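Local coordinates for protein putative histidinol-phosphate aminotransferase (Burkholderia pseudomallei, PDB 3P1T) that probably transfers an amino group from L-histidinol phosphate to 2-oxoglutarate with the help of pyridoxal 5'-phosphate, a step of histidine biosynthesis, at residues A219-R222 and K223-F226; D82-S85 and A86-S90; T290-F293 and L294-G298. One frame throughout, in Å; residues are numbered along the deposited sequence.

Contact 1: residues A219-R222 and K223-F226; sequences AMKR and KQWF
Met220 and Lys221 receive the backbone N-H groups of Lys223 and Gln224 where helix 214-221 gives way to a type I beta turn running from Lys221 to Gln224. The close-packed part is the backbone of the turn. Lys223 N donates to Met220 O at 2.9 Å, and Gln224 N donates to Lys221 O at 3.1 Å. In both bonds the donor stands above the carbonyl plane, the tight geometry of three-residue spacing; a weak bond from Gln224 N to Met220 O is the third. On the inner side, Met220, present as selenomethionine, packs its long unbranched apolar chain on Ile84 and Met72.

Gln224 lies alongside Lys221, both chains pointing the same way, with OE1 of Gln224 3.9 Å from CG of Lys221. A neutral amide fits here: its NE2 is taken by Leu73 O and Glu79, while the long Lys221 chain carries NZ to Glu68 O. Lys223 sends NZ into a salt bridge with Glu87, and its carbonyl is held by Arg106 of the second subunit. Trp225 of the same loop stacks on Trp225 of that subunit.

The looser side faces solvent. Arg222 tolerates exposure through its charge, and its chain bends at chi3 (-87°) so that the guanidinium folds back over Ala219. A water lies by the turn itself, with more acceptors around it than it has protons: its oxygen is 3.1 Å from Lys221 O and 2.9 Å from Gln224 O.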
loop_
_atom_site.group_PDB
_atom_site.type_symbol
_atom_site.label_atom_id
_atom_site.label_comp_id
_atom_site.label_asym_id
_atom_site.label_seq_id
_atom_site.Cartn_x
_atom_site.Cartn_y
_atom_site.Cartn_z
ATOM N N ALA A 219 2.425 2.545 18.243
ATOM C CA ALA A 219 1.020 2.119 18.243
ATOM C C ALA A 219 0.427 2.123 16.819
ATOM O O ALA A 219 -0.393 1.250 16.507
ATOM C CB ALA A 219 0.198 3.016 19.150
HETATM N N MSE A 220 0.833 3.095 15.961
HETATM C CA MSE A 220 0.335 3.157 14.589
HETATM C C MSE A 220 1.011 2.064 13.736
HETATM O O MSE A 220 0.322 1.439 12.926
HETATM C CB MSE A 220 0.540 4.554 13.964
HETATM C CG MSE A 220 -0.371 5.630 14.528
HETATM SE SE MSE A 220 -0.062 7.352 13.681
HETATM C CE MSE A 220 1.718 7.658 14.208
ATOM N N LYS A 221 2.341 1.819 13.927
ATOM C CA LYS A 221 3.102 0.759 13.233
ATOM C C LYS A 221 2.440 -0.582 13.435
ATOM O O LYS A 221 2.332 -1.359 12.490
ATOM C CB LYS A 221 4.564 0.696 13.705
ATOM C CG LYS A 221 5.445 1.768 13.087
ATOM C CD LYS A 221 6.871 1.635 13.534
ATOM C CE LYS A 221 7.728 2.679 12.872
ATOM N NZ LYS A 221 9.154 2.602 13.290
ATOM N N ARG A 222 1.943 -0.818 14.657
ATOM C CA ARG A 222 1.201 -2.015 15.075
ATOM C C ARG A 222 -0.087 -2.215 14.236
ATOM O O ARG A 222 -0.516 -3.349 14.020
ATOM C CB ARG A 222 0.831 -1.910 16.575
ATOM C CG ARG A 222 1.607 -2.847 17.485
ATOM C CD ARG A 222 1.241 -2.687 18.955
ATOM N NE ARG A 222 2.028 -1.643 19.621
ATOM C CZ ARG A 222 1.520 -0.661 20.367
ATOM N NH1 ARG A 222 0.202 -0.560 20.545
ATOM N NH2 ARG A 222 2.321 0.235 20.929
ATOM N N LYS A 223 -0.681 -1.118 13.754
ATOM C CA LYS A 223 -1.928 -1.196 12.987
ATOM C C LYS A 223 -1.660 -1.290 11.472
ATOM O O LYS A 223 -2.580 -1.643 10.725
ATOM C CB LYS A 223 -2.852 0.005 13.305
ATOM C CG LYS A 223 -3.415 -0.100 14.720
ATOM C CD LYS A 223 -4.292 1.028 15.125
ATOM C CE LYS A 223 -4.780 0.819 16.531
ATOM N NZ LYS A 223 -5.803 1.824 16.906
ATOM N N GLN A 224 -0.414 -1.067 11.032
ATOM C CA GLN A 224 -0.068 -1.137 9.611
ATOM C C GLN A 224 -0.179 -2.562 9.089
ATOM O O GLN A 224 -0.128 -3.530 9.857
ATOM C CB GLN A 224 1.326 -0.590 9.336
ATOM C CG GLN A 224 1.442 0.917 9.505
ATOM C CD GLN A 224 2.773 1.410 9.005
ATOM O OE1 GLN A 224 3.829 1.190 9.625
ATOM N NE2 GLN A 224 2.754 2.036 7.832
ATOM N N TRP A 225 -0.383 -2.679 7.781
ATOM C CA TRP A 225 -0.555 -3.964 7.146
ATOM C C TRP A 225 0.764 -4.658 6.993
ATOM O O TRP A 225 1.800 -3.999 6.883
ATOM C CB TRP A 225 -1.223 -3.788 5.785
ATOM C CG TRP A 225 -2.569 -3.121 5.828
ATOM C CD1 TRP A 225 -3.536 -3.292 6.775
ATOM C CD2 TRP A 225 -3.155 -2.307 4.795
ATOM N NE1 TRP A 225 -4.652 -2.563 6.444
ATOM C CE2 TRP A 225 -4.454 -1.965 5.223
ATOM C CE3 TRP A 225 -2.680 -1.777 3.571
ATOM C CZ2 TRP A 225 -5.293 -1.137 4.470
ATOM C CZ3 TRP A 225 -3.520 -0.977 2.810
ATOM C CH2 TRP A 225 -4.802 -0.651 3.265
ATOM N N PHE A 226 0.736 -5.996 6.983
ATOM C CA PHE A 226 1.931 -6.784 6.765
ATOM C C PHE A 226 2.437 -6.549 5.330
ATOM O O PHE A 226 1.626 -6.576 4.394
ATOM C CB PHE A 226 1.651 -8.274 7.035
ATOM C CG PHE A 226 2.757 -9.193 6.573
ATOM C CD1 PHE A 226 3.989 -9.214 7.226
ATOM C CD2 PHE A 226 2.590 -10.001 5.461
ATOM C CE1 PHE A 226 5.031 -10.019 6.762
ATOM C CE2 PHE A 226 3.623 -10.823 5.016
ATOM C CZ PHE A 226 4.837 -10.819 5.663
HETATM O O HOH W 1 1.909 -4.312 11.736
#

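Contact 2: residues D82-S85 and A86-S90; sequences DRIS and AEFSS
Glu87 folds back over the carbonyls of Arg83 and Ile84 in the last turn of helix 76-87, which leads into strand 92-96 of the large mixed sheet of this aminotransferase fold. The helix narrows as it ends. Ala86 N still makes the four-residue bond to Asp82 O, 3.0 Å, whereas Glu87 N reaches Ile84 O at 3.0 Å and Phe88 N reaches Ser85 O at 3.1 Å, three-residue bonds with the donors above the carbonyl planes.

Along the Glu87 side chain, CB of Glu87 lies 3.5 Å from Ile84 O and CG passes 3.4 Å from Arg83 O. The chain then bends at chi2 (-54°), which curls the carboxylate back toward the helix. There OE2 accepts from a water that also donates to Arg83 O, a bridge that gives a carbonyl near the helix end a partner, while Lys223 NZ makes a salt bridge to the same OE2. A flexible acid suits a place where its side chain packs on Leu216 and Met220 while its tip is polar.

The other faces of the turn divide by chemistry. Ala86 is small and exposed. Ser85, buried, turns OG back to Phe81 O. Asp82 OD2 accepts from Trp225 NE1 of the second subunit and makes a salt bridge with Arg106 of its own chain, and Arg83 pairs with Glu79. Ile84 and Phe88, one turn apart, cross obliquely as an apolar pair between strand 166-170 and helix 214-221. The branch that touches is CG2 of Ile84, which lies 3.7 Å from CD2 of the Phe88 ring.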
loop_
_atom_site.group_PDB
_atom_site.type_symbol
_atom_site.label_atom_id
_atom_site.label_comp_id
_atom_site.label_asym_id
_atom_site.label_seq_id
_atom_site.Cartn_x
_atom_site.Cartn_y
_atom_site.Cartn_z
ATOM N N ASP A 82 -5.050 8.862 7.823
ATOM C CA ASP A 82 -5.915 7.805 8.368
ATOM C C ASP A 82 -5.379 7.228 9.663
ATOM O O ASP A 82 -6.135 7.131 10.629
ATOM C CB ASP A 82 -6.117 6.651 7.370
ATOM C CG ASP A 82 -7.115 6.907 6.253
ATOM O OD1 ASP A 82 -7.610 8.043 6.146
ATOM O OD2 ASP A 82 -7.447 5.951 5.527
ATOM N N ARG A 83 -4.090 6.854 9.705
ATOM C CA ARG A 83 -3.532 6.227 10.899
ATOM C C ARG A 83 -3.442 7.245 12.057
ATOM O O ARG A 83 -3.690 6.854 13.192
ATOM C CB ARG A 83 -2.176 5.579 10.605
ATOM C CG ARG A 83 -2.321 4.509 9.528
ATOM C CD ARG A 83 -1.705 3.178 9.878
ATOM N NE ARG A 83 -1.921 2.198 8.814
ATOM C CZ ARG A 83 -2.968 1.382 8.753
ATOM N NH1 ARG A 83 -3.903 1.415 9.693
ATOM N NH2 ARG A 83 -3.085 0.519 7.761
ATOM N N ILE A 84 -3.197 8.546 11.772
ATOM C CA ILE A 84 -3.156 9.576 12.808
ATOM C C ILE A 84 -4.574 9.803 13.338
ATOM O O ILE A 84 -4.774 9.787 14.558
ATOM C CB ILE A 84 -2.501 10.911 12.326
ATOM C CG1 ILE A 84 -0.995 10.728 12.102
ATOM C CG2 ILE A 84 -2.736 12.051 13.345
ATOM C CD1 ILE A 84 -0.295 11.952 11.502
ATOM N N SER A 85 -5.553 10.012 12.433
ATOM C CA SER A 85 -6.939 10.299 12.818
ATOM C C SER A 85 -7.550 9.115 13.610
ATOM O O SER A 85 -8.318 9.367 14.527
ATOM C CB SER A 85 -7.800 10.647 11.604
ATOM O OG SER A 85 -8.020 9.565 10.714
ATOM N N ALA A 86 -7.175 7.857 13.308
ATOM C CA ALA A 86 -7.656 6.675 14.043
ATOM C C ALA A 86 -7.207 6.703 15.537
ATOM O O ALA A 86 -7.861 6.088 16.381
ATOM C CB ALA A 86 -7.164 5.399 13.378
ATOM N N GLU A 87 -6.131 7.439 15.857
ATOM C CA GLU A 87 -5.616 7.549 17.223
ATOM C C GLU A 87 -6.216 8.745 17.964
ATOM O O GLU A 87 -6.118 8.788 19.189
ATOM C CB GLU A 87 -4.067 7.668 17.220
ATOM C CG GLU A 87 -3.334 6.480 16.603
ATOM C CD GLU A 87 -3.677 5.111 17.160
ATOM O OE1 GLU A 87 -3.667 4.934 18.403
ATOM O OE2 GLU A 87 -3.970 4.210 16.342
ATOM N N PHE A 88 -6.819 9.714 17.234
ATOM C CA PHE A 88 -7.433 10.930 17.792
ATOM C C PHE A 88 -8.854 11.142 17.255
ATOM O O PHE A 88 -9.258 12.282 16.997
ATOM C CB PHE A 88 -6.561 12.164 17.433
ATOM C CG PHE A 88 -5.088 12.061 17.747
ATOM C CD1 PHE A 88 -4.650 11.754 19.035
ATOM C CD2 PHE A 88 -4.138 12.375 16.789
ATOM C CE1 PHE A 88 -3.284 11.673 19.328
ATOM C CE2 PHE A 88 -2.773 12.328 17.091
ATOM C CZ PHE A 88 -2.354 11.960 18.350
ATOM N N SER A 89 -9.617 10.047 17.109
ATOM C CA SER A 89 -10.941 10.001 16.475
ATOM C C SER A 89 -11.997 10.887 17.168
ATOM O O SER A 89 -12.990 11.242 16.514
ATOM C CB SER A 89 -11.457 8.562 16.397
ATOM O OG SER A 89 -11.372 7.894 17.642
ATOM N N SER A 90 -11.779 11.287 18.435
ATOM C CA SER A 90 -12.739 12.145 19.147
ATOM C C SER A 90 -12.442 13.634 18.944
ATOM O O SER A 90 -13.303 14.466 19.237
ATOM C CB SER A 90 -12.743 11.826 20.635
ATOM O OG SER A 90 -13.315 10.546 20.847
HETATM O O HOH W 2 -3.742 4.324 13.815
#

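Contact 3: residues T290-F293 and L294-G298; sequences TLRF and LRERG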
loop_
_atom_site.group_PDB
_atom_site.type_symbol
_atom_site.label_atom_id
_atom_site.label_comp_id
_atom_site.label_asym_id
_atom_site.label_seq_id
_atom_site.Cartn_x
_atom_site.Cartn_y
_atom_site.Cartn_z
ATOM N N THR A 290 -9.489 29.959 -20.555
ATOM C CA THR A 290 -8.033 29.868 -20.498
ATOM C C THR A 290 -7.591 28.417 -20.621
ATOM O O THR A 290 -6.680 28.124 -21.395
ATOM C CB THR A 290 -7.532 30.486 -19.196
ATOM O OG1 THR A 290 -8.097 31.788 -19.054
ATOM C CG2 THR A 290 -6.012 30.557 -19.123
ATOM N N LEU A 291 -8.218 27.515 -19.841
ATOM C CA LEU A 291 -7.903 26.081 -19.825
ATOM C C LEU A 291 -8.131 25.464 -21.217
ATOM O O LEU A 291 -7.281 24.722 -21.707
ATOM C CB LEU A 291 -8.740 25.358 -18.766
ATOM C CG LEU A 291 -8.546 25.809 -17.332
ATOM C CD1 LEU A 291 -9.750 25.446 -16.505
ATOM C CD2 LEU A 291 -7.257 25.232 -16.720
ATOM N N ARG A 292 -9.246 25.836 -21.869
ATOM C CA ARG A 292 -9.627 25.393 -23.212
ATOM C C ARG A 292 -8.568 25.858 -24.239
ATOM O O ARG A 292 -8.144 25.049 -25.070
ATOM C CB ARG A 292 -11.028 25.932 -23.545
ATOM C CG ARG A 292 -11.599 25.478 -24.878
ATOM C CD ARG A 292 -13.084 25.792 -25.035
ATOM N NE ARG A 292 -13.421 27.222 -24.946
ATOM C CZ ARG A 292 -14.033 27.793 -23.907
ATOM N NH1 ARG A 292 -14.390 27.064 -22.854
ATOM N NH2 ARG A 292 -14.299 29.092 -23.918
ATOM N N PHE A 293 -8.113 27.134 -24.141
ATOM C CA PHE A 293 -7.067 27.743 -24.975
ATOM C C PHE A 293 -5.741 26.962 -24.876
ATOM O O PHE A 293 -5.128 26.648 -25.895
ATOM C CB PHE A 293 -6.842 29.205 -24.543
ATOM C CG PHE A 293 -5.706 29.932 -25.233
ATOM C CD1 PHE A 293 -4.419 29.903 -24.708
ATOM C CD2 PHE A 293 -5.934 30.680 -26.384
ATOM C CE1 PHE A 293 -3.373 30.562 -25.352
ATOM C CE2 PHE A 293 -4.896 31.382 -27.000
ATOM C CZ PHE A 293 -3.617 31.304 -26.491
ATOM N N LEU A 294 -5.295 26.695 -23.647
ATOM C CA LEU A 294 -4.073 25.966 -23.356
ATOM C C LEU A 294 -4.190 24.488 -23.786
ATOM O O LEU A 294 -3.193 23.952 -24.269
ATOM C CB LEU A 294 -3.713 26.064 -21.857
ATOM C CG LEU A 294 -3.301 27.450 -21.319
ATOM C CD1 LEU A 294 -3.079 27.407 -19.817
ATOM C CD2 LEU A 294 -2.049 27.996 -22.023
ATOM N N ARG A 295 -5.378 23.829 -23.623
ATOM C CA ARG A 295 -5.569 22.434 -24.056
ATOM C C ARG A 295 -5.470 22.329 -25.576
ATOM O O ARG A 295 -4.959 21.324 -26.080
ATOM C CB ARG A 295 -6.904 21.838 -23.584
ATOM C CG ARG A 295 -6.956 21.484 -22.091
ATOM C CD ARG A 295 -8.195 20.676 -21.730
ATOM N NE ARG A 295 -9.437 21.356 -22.108
ATOM C CZ ARG A 295 -10.186 22.070 -21.275
ATOM N NH1 ARG A 295 -9.845 22.185 -19.995
ATOM N NH2 ARG A 295 -11.294 22.659 -21.710
ATOM N N GLU A 296 -5.923 23.372 -26.306
ATOM C CA GLU A 296 -5.825 23.421 -27.768
ATOM C C GLU A 296 -4.367 23.424 -28.206
ATOM O O GLU A 296 -4.049 22.926 -29.286
ATOM C CB GLU A 296 -6.531 24.663 -28.334
ATOM C CG GLU A 296 -8.035 24.540 -28.504
ATOM C CD GLU A 296 -8.744 25.839 -28.853
ATOM O OE1 GLU A 296 -8.202 26.631 -29.663
ATOM O OE2 GLU A 296 -9.866 26.044 -28.336
ATOM N N ARG A 297 -3.480 23.975 -27.357
ATOM C CA ARG A 297 -2.051 24.086 -27.645
ATOM C C ARG A 297 -1.258 23.009 -26.919
ATOM O O ARG A 297 -0.041 23.134 -26.773
ATOM C CB ARG A 297 -1.551 25.478 -27.258
ATOM C CG ARG A 297 -1.999 26.506 -28.257
ATOM C CD ARG A 297 -2.243 27.863 -27.640
ATOM N NE ARG A 297 -2.741 28.808 -28.639
ATOM C CZ ARG A 297 -4.013 28.897 -29.020
ATOM N NH1 ARG A 297 -4.935 28.114 -28.471
ATOM N NH2 ARG A 297 -4.376 29.785 -29.935
ATOM N N GLY A 298 -1.950 21.956 -26.492
ATOM C CA GLY A 298 -1.372 20.809 -25.791
ATOM C C GLY A 298 -0.668 21.115 -24.482
ATOM O O GLY A 298 0.303 20.437 -24.122
#
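Phe293 swings its ring, with CG anti to the backbone N (chi1 175°), along the helix toward Arg297, and Arg297 bends at chi2 (148°) to lay its guanidinium flat on that ring. The planes are 12° apart and the group centres 3.6 Å, a cation-pi stack in which CZ of Arg297 sits over the ring face and CD of Arg297 adds a CH-pi contact on the same ring. An aromatic residue suits the place because one face can receive a flat cation while the ring also packs against Tyr333 and Glu332 of helix 320-333.

The guanidinium is held a second time, NH1 of Arg297 donating to Phe293 O at 3.0 Å, somewhat tilted from the carbonyl plane. NH2 of Arg297 forms a salt bridge with Glu332, so one group joins ring, backbone and neighbouring helix, and its rotation is well fixed.

Three i to i+4 helix bonds run alongside: Leu294 N to Thr290 O at 3.0 Å, Arg295 N to Leu291 O at 2.8 Å, and Glu296 N to Arg292 O at 3.0 Å. Leu291 and Leu294 are buried against strand 299-303, and Leu294 also against helix 320-333, where branched apolar chains fill the interface. On the exposed side, Arg295 bends at chi3 to lay a guanidinium face over Arg292 CA and send NH2 to Glu288, and Arg292 runs beside Glu296.

The turn closes with Gly298 N bonded to Arg295 O at 3.1 Å and Ile299 N to Leu294 O; Gly298, at positive phi, is the C-prime residue of the Schellman motif that ends helix 288-296.

Overall arrangement
All three contacts sit at the C-terminal end of a helix, yet they finish it differently: contact 1 with a beta turn, contact 2 by narrowing, contact 3 with a Schellman motif. Contacts 1 and 2 touch, their centres about 13 Å apart, joined by the salt bridge between Lys223 and Glu87, and both reach the second subunit. Contact 1 is largely surface, and contacts 2 and 3 are partly buried. Contact 3 lies on the opposite side of the chain's centre, about 45 Å from contact 1 and 42 Å from contact 2 between centres, touches no other chain, and combines a cation-pi stack with salt bridges inside one chain, where contacts 1 and 2 add hydrogen bonds and packing to the second subunit.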